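Local coordinates for protein yeast glycogen phosphorylase (Saccharomyces cerevisiae, PDB 1YGP) that belongs to the carbohydrate phosphorylases, enzymes of the GT-B fold, and holds a bound pyridoxal-5'-phosphate, at residues Ser310-Leu315 / Gln332-Ala337; His341-Arg346 / Val361-Asn366; Thr552-Tyr557 / Lys561-Lys566. All coordinates share one frame; numbering follows the deposited sequence.

Interactions 1 and 2 belong to one region of the GT-B fold and interaction 3 to another. The long helix 322-350 serves the first two, giving residues 332-337 to interaction 1 and the following 341-346 to interaction 2, and their centres lie about 17 Å apart. Interaction 1 packs it against helix 303-313 beside the large mixed sheet, and interaction 2 lays it on strand 361-366 of that sheet. Interaction 3, later in the chain, holds the start of helix 562-584 against the connection leading into it. Its centre is about 50 Å from that of interaction 1, across the chain's centre, and about 47 Å from that of interaction 2, so the two regions are packed separately.

Interaction 1 of 3, residues Ser310-Leu315 / Gln332-Ala337; sequences SITAVL and QYFWCA
Ile311 and Thr312 both set a methyl group against the ring of Phe334, joining helix 303-313 to the long helix 322-350 in the part of this GT-B protein built on the large mixed sheet. Ile311 and Phe334 also mark the closest approach of the two backbones, with their CA atoms 7.9 Å apart. The phenyl group reaches across because its CG is anti to the backbone N (chi1 173°), which carries the ring out from its helix. Ile311 meets it obliquely with the branch methyl: CG2 lies 3.7 Å from Phe334 CD2 and is almost as near to CG. Having CG2 anti to its own backbone N puts this methyl on the Phe334 side. Thr312 touches the ring farther out, at CE2, also obliquely, its side chain crossing that of Phe334 at about a right angle.

A branched aliphatic residue suits the first position, since one methyl can meet the ring while the side chain also touches Val257 and Ala282 of the sheet. Phe334 packs on the same two residues, on Trp280 and on Leu189, and is therefore wedged between helix and strands. Threonine answers two demands at once: its hydroxyl OG1 is hydrogen-bonded to the backbone N of Ala282, while its methyl is left to meet the aromatic ring. Just beyond, Val314 packs on Phe293 of the second subunit. Thr312 CG2 makes its touch 3.9 Å from Phe334 CE2.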
loop_
_atom_site.group_PDB
_atom_site.type_symbol
_atom_site.label_atom_id
_atom_site.label_comp_id
_atom_site.label_asym_id
_atom_site.label_seq_id
_atom_site.Cartn_x
_atom_site.Cartn_y
_atom_site.Cartn_z
ATOM N N SER A 310 -12.653 6.810 -3.176
ATOM C CA SER A 310 -13.688 7.100 -2.196
ATOM C C SER A 310 -14.531 5.859 -1.960
ATOM O O SER A 310 -14.837 5.502 -0.819
ATOM C CB SER A 310 -14.639 8.152 -2.667
ATOM O OG SER A 310 -13.955 9.225 -3.274
ATOM N N ILE A 311 -14.844 5.130 -3.026
ATOM C CA ILE A 311 -15.714 3.966 -2.957
ATOM C C ILE A 311 -15.199 2.887 -2.015
ATOM O O ILE A 311 -16.032 2.212 -1.412
ATOM C CB ILE A 311 -15.888 3.385 -4.363
ATOM C CG1 ILE A 311 -16.319 4.446 -5.349
ATOM C CG2 ILE A 311 -16.967 2.322 -4.319
ATOM C CD1 ILE A 311 -16.099 3.928 -6.778
ATOM N N THR A 312 -13.908 2.608 -1.841
ATOM C CA THR A 312 -13.538 1.628 -0.835
ATOM C C THR A 312 -12.726 2.246 0.291
ATOM O O THR A 312 -12.090 1.535 1.078
ATOM C CB THR A 312 -12.786 0.485 -1.515
ATOM O OG1 THR A 312 -11.837 1.090 -2.365
ATOM C CG2 THR A 312 -13.672 -0.430 -2.327
ATOM N N ALA A 313 -12.737 3.569 0.458
ATOM C CA ALA A 313 -12.005 4.162 1.560
ATOM C C ALA A 313 -12.541 3.851 2.944
ATOM O O ALA A 313 -11.737 3.442 3.782
ATOM C CB ALA A 313 -11.971 5.660 1.483
ATOM N N VAL A 314 -13.852 3.966 3.213
ATOM C CA VAL A 314 -14.421 3.870 4.561
ATOM C C VAL A 314 -15.754 3.129 4.573
ATOM O O VAL A 314 -16.568 3.248 3.657
ATOM C CB VAL A 314 -14.504 5.353 5.071
ATOM C CG1 VAL A 314 -15.768 5.776 5.788
ATOM C CG2 VAL A 314 -13.397 5.458 6.079
ATOM N N LEU A 315 -15.979 2.329 5.598
ATOM C CA LEU A 315 -17.209 1.569 5.761
ATOM C C LEU A 315 -18.342 2.444 6.296
ATOM O O LEU A 315 -18.106 3.311 7.134
ATOM C CB LEU A 315 -16.871 0.422 6.692
ATOM C CG LEU A 315 -17.888 -0.404 7.433
ATOM C CD1 LEU A 315 -18.888 -1.070 6.530
ATOM C CD2 LEU A 315 -17.097 -1.451 8.161
ATOM N N GLN A 332 -22.546 0.396 -2.918
ATOM C CA GLN A 332 -23.384 -0.802 -2.974
ATOM C C GLN A 332 -23.558 -1.277 -4.414
ATOM O O GLN A 332 -23.608 -2.490 -4.678
ATOM C CB GLN A 332 -24.763 -0.531 -2.378
ATOM C CG GLN A 332 -24.774 -0.171 -0.906
ATOM C CD GLN A 332 -26.154 -0.086 -0.279
ATOM O OE1 GLN A 332 -26.346 -0.371 0.909
ATOM N NE2 GLN A 332 -27.196 0.282 -1.004
ATOM N N TYR A 333 -23.613 -0.353 -5.386
ATOM C CA TYR A 333 -23.653 -0.796 -6.761
ATOM C C TYR A 333 -22.304 -1.420 -7.109
ATOM O O TYR A 333 -22.327 -2.596 -7.471
ATOM C CB TYR A 333 -23.934 0.347 -7.745
ATOM C CG TYR A 333 -24.053 -0.199 -9.162
ATOM C CD1 TYR A 333 -24.686 -1.424 -9.396
ATOM C CD2 TYR A 333 -23.452 0.472 -10.219
ATOM C CE1 TYR A 333 -24.697 -1.979 -10.670
ATOM C CE2 TYR A 333 -23.463 -0.074 -11.502
ATOM C CZ TYR A 333 -24.079 -1.301 -11.714
ATOM O OH TYR A 333 -24.053 -1.897 -12.954
ATOM N N PHE A 334 -21.146 -0.744 -6.974
ATOM C CA PHE A 334 -19.800 -1.262 -7.265
ATOM C C PHE A 334 -19.560 -2.712 -6.794
ATOM O O PHE A 334 -19.165 -3.602 -7.550
ATOM C CB PHE A 334 -18.827 -0.277 -6.618
ATOM C CG PHE A 334 -17.359 -0.669 -6.638
ATOM C CD1 PHE A 334 -16.613 -0.530 -7.805
ATOM C CD2 PHE A 334 -16.775 -1.222 -5.498
ATOM C CE1 PHE A 334 -15.291 -0.954 -7.838
ATOM C CE2 PHE A 334 -15.446 -1.646 -5.540
ATOM C CZ PHE A 334 -14.703 -1.515 -6.712
ATOM N N TRP A 335 -19.868 -3.022 -5.553
ATOM C CA TRP A 335 -19.691 -4.354 -5.031
ATOM C C TRP A 335 -20.694 -5.300 -5.643
ATOM O O TRP A 335 -20.260 -6.403 -5.997
ATOM C CB TRP A 335 -19.823 -4.256 -3.527
ATOM C CG TRP A 335 -20.242 -5.468 -2.711
ATOM C CD1 TRP A 335 -19.507 -6.623 -2.565
ATOM C CD2 TRP A 335 -21.387 -5.455 -1.968
ATOM N NE1 TRP A 335 -20.193 -7.338 -1.700
ATOM C CE2 TRP A 335 -21.317 -6.683 -1.319
ATOM C CE3 TRP A 335 -22.443 -4.572 -1.765
ATOM C CZ2 TRP A 335 -22.341 -7.018 -0.438
ATOM C CZ3 TRP A 335 -23.451 -4.933 -0.884
ATOM C CH2 TRP A 335 -23.401 -6.146 -0.223
ATOM N N CYS A 336 -21.985 -4.954 -5.804
ATOM C CA CYS A 336 -22.946 -5.860 -6.447
ATOM C C CYS A 336 -22.622 -6.199 -7.905
ATOM O O CYS A 336 -22.673 -7.347 -8.346
ATOM C CB CYS A 336 -24.314 -5.246 -6.386
ATOM S SG CYS A 336 -24.920 -5.396 -4.696
ATOM N N ALA A 337 -22.183 -5.181 -8.623
ATOM C CA ALA A 337 -21.800 -5.240 -10.008
ATOM C C ALA A 337 -20.619 -6.173 -10.273
ATOM O O ALA A 337 -20.733 -7.148 -11.031
ATOM C CB ALA A 337 -21.441 -3.833 -10.453
#

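Interaction 2 of 3, residues His341-Arg346 / Val361-Asn366; sequences HDILRR and VAIQLN. With PO4 (phosphate ion), chain C.
Helix 322-350 and strand 361-366 come nearest at Ile343 and Val361, whose CA atoms are 8.3 Å apart, a spacing that leaves room for side chains between the two backbones. Val361 is where the chain leaves the short helix 357-360 and turns extended, and the strand then runs in the mixed sheet between strands 98-102 and 400-404. Alternation along the strand turns Val361 and Ile363 to the helix.

Ile343 bridges the two with its branch methyl, CG2, which stands anti to the backbone N (chi1 -74° for CG1). It lies 4.0 Å from Val361 CG1, the side chains meeting at a slant, and 4.3 Å from Ile363 CD1. Beta-branched residues suit the extended backbone of the strand; Val361 offers a short branch methyl and Ile363 the end of its longer arm. Tyr100 of the adjacent strand also touches Ile343 and Val361.

One turn of the same helix carries a charged cluster. Asp342 OD1 forms a salt bridge with Arg345 NH1 at 2.9 Å, the hydrogen bond itself being weak (130°), and Asp342 OD2 one with Arg346 NH2 at 3.2 Å. Asp342 OD2 also forms a salt bridge with Arg278 and a hydrogen bond with the hydroxyl of Tyr187. Both arginines turn a guanidinium edge to a phosphate ion, probably from the crystallisation liquor. Arg345 NH2 gives O4 a nearly straight bond of 2.8 Å (170°), and Arg346 NE reaches O1 at 3.0 Å; Thr8 N is a further donor to the ion.

The join between helix and strand is thus purely apolar, while the positive charge of the arginines is probably balanced by Asp342 and the anion together.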
loop_
_atom_site.group_PDB
_atom_site.type_symbol
_atom_site.label_atom_id
_atom_site.label_comp_id
_atom_site.label_asym_id
_atom_site.label_seq_id
_atom_site.Cartn_x
_atom_site.Cartn_y
_atom_site.Cartn_z
ATOM N N HIS A 341 -20.606 -9.978 -11.791
ATOM C CA HIS A 341 -19.784 -10.207 -12.961
ATOM C C HIS A 341 -18.890 -11.421 -12.795
ATOM O O HIS A 341 -18.738 -12.230 -13.722
ATOM C CB HIS A 341 -18.917 -9.001 -13.221
ATOM C CG HIS A 341 -18.075 -9.103 -14.477
ATOM N ND1 HIS A 341 -17.147 -9.995 -14.798
ATOM C CD2 HIS A 341 -18.151 -8.206 -15.516
ATOM C CE1 HIS A 341 -16.656 -9.679 -15.972
ATOM N NE2 HIS A 341 -17.269 -8.606 -16.391
ATOM N N ASP A 342 -18.237 -11.504 -11.638
ATOM C CA ASP A 342 -17.317 -12.591 -11.370
ATOM C C ASP A 342 -18.134 -13.881 -11.226
ATOM O O ASP A 342 -17.722 -14.912 -11.760
ATOM C CB ASP A 342 -16.521 -12.205 -10.113
ATOM C CG ASP A 342 -15.346 -13.115 -9.812
ATOM O OD1 ASP A 342 -14.703 -13.633 -10.709
ATOM O OD2 ASP A 342 -15.046 -13.330 -8.650
ATOM N N ILE A 343 -19.340 -13.813 -10.641
ATOM C CA ILE A 343 -20.227 -14.961 -10.488
ATOM C C ILE A 343 -20.737 -15.425 -11.851
ATOM O O ILE A 343 -20.835 -16.627 -12.042
ATOM C CB ILE A 343 -21.380 -14.540 -9.533
ATOM C CG1 ILE A 343 -20.807 -14.492 -8.123
ATOM C CG2 ILE A 343 -22.591 -15.477 -9.627
ATOM C CD1 ILE A 343 -21.645 -13.640 -7.152
ATOM N N LEU A 344 -21.042 -14.599 -12.850
ATOM C CA LEU A 344 -21.446 -15.108 -14.147
ATOM C C LEU A 344 -20.248 -15.561 -15.003
ATOM O O LEU A 344 -20.385 -16.468 -15.842
ATOM C CB LEU A 344 -22.205 -14.055 -14.924
ATOM C CG LEU A 344 -23.238 -13.205 -14.218
ATOM C CD1 LEU A 344 -24.058 -12.476 -15.245
ATOM C CD2 LEU A 344 -24.182 -14.073 -13.412
ATOM N N ARG A 345 -19.049 -14.978 -14.827
ATOM C CA ARG A 345 -17.890 -15.362 -15.628
ATOM C C ARG A 345 -17.545 -16.824 -15.373
ATOM O O ARG A 345 -17.409 -17.648 -16.281
ATOM C CB ARG A 345 -16.671 -14.519 -15.283
ATOM C CG ARG A 345 -15.602 -14.897 -16.293
ATOM C CD ARG A 345 -14.133 -14.741 -15.952
ATOM N NE ARG A 345 -13.815 -15.532 -14.795
ATOM C CZ ARG A 345 -13.704 -14.916 -13.622
ATOM N NH1 ARG A 345 -13.879 -13.580 -13.519
ATOM N NH2 ARG A 345 -13.463 -15.648 -12.536
ATOM N N ARG A 346 -17.460 -17.149 -14.092
ATOM C CA ARG A 346 -17.178 -18.494 -13.648
ATOM C C ARG A 346 -18.233 -19.437 -14.225
ATOM O O ARG A 346 -17.869 -20.495 -14.744
ATOM C CB ARG A 346 -17.183 -18.465 -12.141
ATOM C CG ARG A 346 -16.704 -19.738 -11.499
ATOM C CD ARG A 346 -16.499 -19.570 -10.000
ATOM N NE ARG A 346 -15.502 -18.545 -9.753
ATOM C CZ ARG A 346 -15.806 -17.454 -9.051
ATOM N NH1 ARG A 346 -17.030 -17.281 -8.546
ATOM N NH2 ARG A 346 -14.891 -16.490 -8.917
ATOM N N VAL A 361 -26.220 -21.783 -9.057
ATOM C CA VAL A 361 -25.767 -20.678 -8.236
ATOM C C VAL A 361 -26.787 -20.387 -7.155
ATOM O O VAL A 361 -27.962 -20.281 -7.487
ATOM C CB VAL A 361 -25.578 -19.429 -9.120
ATOM C CG1 VAL A 361 -25.109 -18.251 -8.293
ATOM C CG2 VAL A 361 -24.529 -19.692 -10.159
ATOM N N ALA A 362 -26.407 -20.216 -5.889
ATOM C CA ALA A 362 -27.331 -19.792 -4.834
ATOM C C ALA A 362 -26.770 -18.470 -4.305
ATOM O O ALA A 362 -25.628 -18.487 -3.849
ATOM C CB ALA A 362 -27.333 -20.806 -3.711
ATOM N N ILE A 363 -27.398 -17.297 -4.346
ATOM C CA ILE A 363 -26.783 -16.078 -3.830
ATOM C C ILE A 363 -27.601 -15.625 -2.630
ATOM O O ILE A 363 -28.825 -15.422 -2.739
ATOM C CB ILE A 363 -26.751 -14.924 -4.905
ATOM C CG1 ILE A 363 -26.135 -15.386 -6.235
ATOM C CG2 ILE A 363 -25.927 -13.757 -4.328
ATOM C CD1 ILE A 363 -26.009 -14.294 -7.328
ATOM N N GLN A 364 -26.961 -15.450 -1.474
ATOM C CA GLN A 364 -27.673 -15.036 -0.273
ATOM C C GLN A 364 -27.513 -13.547 -0.009
ATOM O O GLN A 364 -26.399 -13.027 0.032
ATOM C CB GLN A 364 -27.154 -15.819 0.918
ATOM C CG GLN A 364 -28.044 -15.689 2.139
ATOM C CD GLN A 364 -29.442 -16.258 1.947
ATOM O OE1 GLN A 364 -29.635 -17.403 1.565
ATOM N NE2 GLN A 364 -30.497 -15.519 2.208
ATOM N N LEU A 365 -28.588 -12.816 0.191
ATOM C CA LEU A 365 -28.462 -11.404 0.411
ATOM C C LEU A 365 -28.458 -11.272 1.909
ATOM O O LEU A 365 -29.479 -11.523 2.577
ATOM C CB LEU A 365 -29.645 -10.658 -0.179
ATOM C CG LEU A 365 -30.029 -10.855 -1.647
ATOM C CD1 LEU A 365 -30.843 -9.636 -2.003
ATOM C CD2 LEU A 365 -28.842 -10.924 -2.610
ATOM N N ASN A 366 -27.294 -10.979 2.487
ATOM C CA ASN A 366 -27.275 -10.783 3.918
ATOM C C ASN A 366 -27.728 -9.347 4.154
ATOM O O ASN A 366 -26.971 -8.388 3.998
ATOM C CB ASN A 366 -25.877 -11.028 4.440
ATOM C CG ASN A 366 -25.823 -10.870 5.954
ATOM O OD1 ASN A 366 -26.788 -11.148 6.680
ATOM N ND2 ASN A 366 -24.714 -10.378 6.494
HETATM P P PO4 C . -12.302 -18.861 -11.282
HETATM O O1 PO4 C . -12.939 -19.973 -10.553
HETATM O O2 PO4 C . -12.165 -17.728 -10.347
HETATM O O3 PO4 C . -10.954 -19.265 -11.777
HETATM O O4 PO4 C . -13.122 -18.466 -12.444
#

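Interaction 3 of 3, residues Thr552-Tyr557 / Lys561-Lys566; sequences TQLEKY and KEFLKK
Phe563, near the start of helix 562-584, turns its side chain back onto Leu554 and Tyr557, so that the segment 552-557, which begins as a 3-10 turn, and the first turn of the helix close on each other across a short connection of this GT-B protein. The CA atoms of Tyr557 and Phe563 are 6.7 Å apart.

The aromatic contacts come first. Tyr557 CB sits over the centre of one face of the Phe563 ring, 3.9 Å from its centroid and only 12° off the ring normal, a CH-pi contact. The two rings themselves lie obliquely, their planes at 37°. Phe563 presents this face because its CG is anti to the backbone N (chi1 -176°), which swings the ring away from its helix and towards the turn.

Aliphatic packing adds the far end of the ring. Leu554 crosses Phe563 at about a right angle and places CD2 3.8 Å from Phe563 CZ. A large flat residue is apt at this position, since one ring can meet both partners and also touch Thr536 of helix 527-536 and Val850 of helix 842-856. Leucine brings a flexible apolar end into the same buried place, where it also touches Leu537.

The hydrogen bonds among these residues lie within one segment or the other. In the turn, Glu555 N bonds to Thr552 O and Lys556 N to Gln553 O, as expected of 3-10 geometry. Tyrosine suits its place by pairing an apolar CB with a polar end: Tyr557 OH accepts a hydrogen bond from Gln553 NE2 at 3.0 Å, lying in the plane of the amide.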
loop_
_atom_site.group_PDB
_atom_site.type_symbol
_atom_site.label_atom_id
_atom_site.label_comp_id
_atom_site.label_asym_id
_atom_site.label_seq_id
_atom_site.Cartn_x
_atom_site.Cartn_y
_atom_site.Cartn_z
ATOM N N THR A 552 -23.976 -31.919 26.275
ATOM C CA THR A 552 -24.991 -32.192 27.283
ATOM C C THR A 552 -24.504 -33.195 28.339
ATOM O O THR A 552 -24.990 -33.214 29.475
ATOM C CB THR A 552 -26.272 -32.705 26.592
ATOM O OG1 THR A 552 -25.898 -33.569 25.522
ATOM C CG2 THR A 552 -27.104 -31.574 26.063
ATOM N N GLN A 553 -23.473 -33.994 28.033
ATOM C CA GLN A 553 -22.873 -34.920 28.981
ATOM C C GLN A 553 -22.314 -34.162 30.172
ATOM O O GLN A 553 -22.266 -34.718 31.275
ATOM C CB GLN A 553 -21.746 -35.700 28.333
ATOM C CG GLN A 553 -21.177 -36.827 29.205
ATOM C CD GLN A 553 -19.949 -37.537 28.627
ATOM O OE1 GLN A 553 -19.855 -37.799 27.425
ATOM N NE2 GLN A 553 -18.955 -37.891 29.441
ATOM N N LEU A 554 -21.948 -32.884 30.036
ATOM C CA LEU A 554 -21.416 -32.136 31.161
ATOM C C LEU A 554 -22.428 -32.073 32.304
ATOM O O LEU A 554 -22.046 -32.042 33.477
ATOM C CB LEU A 554 -21.040 -30.730 30.706
ATOM C CG LEU A 554 -19.868 -30.571 29.737
ATOM C CD1 LEU A 554 -19.985 -29.215 29.069
ATOM C CD2 LEU A 554 -18.531 -30.701 30.459
ATOM N N GLU A 555 -23.728 -32.182 32.003
ATOM C CA GLU A 555 -24.778 -32.160 33.013
ATOM C C GLU A 555 -24.640 -33.209 34.107
ATOM O O GLU A 555 -25.019 -32.975 35.255
ATOM C CB GLU A 555 -26.147 -32.371 32.379
ATOM N N LYS A 556 -24.060 -34.364 33.771
ATOM C CA LYS A 556 -23.834 -35.411 34.750
ATOM C C LYS A 556 -22.896 -34.920 35.861
ATOM O O LYS A 556 -23.157 -35.028 37.067
ATOM C CB LYS A 556 -23.216 -36.604 34.045
ATOM N N TYR A 557 -21.850 -34.218 35.438
ATOM C CA TYR A 557 -20.803 -33.778 36.335
ATOM C C TYR A 557 -21.196 -32.510 37.057
ATOM O O TYR A 557 -20.375 -31.970 37.809
ATOM C CB TYR A 557 -19.499 -33.527 35.570
ATOM C CG TYR A 557 -19.036 -34.689 34.701
ATOM C CD1 TYR A 557 -19.651 -34.880 33.456
ATOM C CD2 TYR A 557 -18.021 -35.554 35.123
ATOM C CE1 TYR A 557 -19.268 -35.929 32.629
ATOM C CE2 TYR A 557 -17.627 -36.609 34.288
ATOM C CZ TYR A 557 -18.257 -36.789 33.047
ATOM O OH TYR A 557 -17.910 -37.831 32.202
ATOM N N LYS A 561 -18.517 -31.518 43.134
ATOM C CA LYS A 561 -17.468 -30.697 43.717
ATOM C C LYS A 561 -16.099 -30.465 43.080
ATOM O O LYS A 561 -15.761 -29.304 42.835
ATOM C CB LYS A 561 -17.225 -31.203 45.135
ATOM N N GLU A 562 -15.283 -31.479 42.771
ATOM C CA GLU A 562 -13.977 -31.238 42.161
ATOM C C GLU A 562 -14.145 -30.603 40.777
ATOM O O GLU A 562 -13.425 -29.669 40.409
ATOM C CB GLU A 562 -13.214 -32.546 42.001
ATOM N N PHE A 563 -15.171 -31.054 40.038
ATOM C CA PHE A 563 -15.470 -30.530 38.717
ATOM C C PHE A 563 -15.810 -29.061 38.845
ATOM O O PHE A 563 -15.209 -28.235 38.157
ATOM C CB PHE A 563 -16.653 -31.255 38.092
ATOM C CG PHE A 563 -16.946 -30.816 36.668
ATOM C CD1 PHE A 563 -16.094 -31.187 35.639
ATOM C CD2 PHE A 563 -18.079 -30.050 36.400
ATOM C CE1 PHE A 563 -16.381 -30.790 34.343
ATOM C CE2 PHE A 563 -18.353 -29.659 35.095
ATOM C CZ PHE A 563 -17.503 -30.032 34.066
ATOM N N LEU A 564 -16.739 -28.724 39.744
ATOM C CA LEU A 564 -17.095 -27.337 39.961
ATOM C C LEU A 564 -15.878 -26.519 40.370
ATOM O O LEU A 564 -15.713 -25.389 39.891
ATOM C CB LEU A 564 -18.196 -27.279 41.017
ATOM C CG LEU A 564 -19.650 -27.020 40.564
ATOM C CD1 LEU A 564 -19.936 -27.556 39.168
ATOM C CD2 LEU A 564 -20.575 -27.711 41.539
ATOM N N LYS A 565 -14.957 -27.067 41.166
ATOM C CA LYS A 565 -13.764 -26.323 41.540
ATOM C C LYS A 565 -12.959 -26.019 40.287
ATOM O O LYS A 565 -12.506 -24.888 40.071
ATOM C CB LYS A 565 -12.882 -27.122 42.478
ATOM N N LYS A 566 -12.878 -27.023 39.412
ATOM C CA LYS A 566 -12.147 -26.922 38.176
ATOM C C LYS A 566 -12.737 -25.852 37.265
ATOM O O LYS A 566 -12.026 -24.977 36.743
ATOM C CB LYS A 566 -12.183 -28.279 37.531
ATOM C CG LYS A 566 -10.846 -28.975 37.567
ATOM C CD LYS A 566 -10.455 -29.352 38.979
ATOM C CE LYS A 566 -10.164 -30.839 39.045
ATOM N NZ LYS A 566 -11.356 -31.604 38.730
#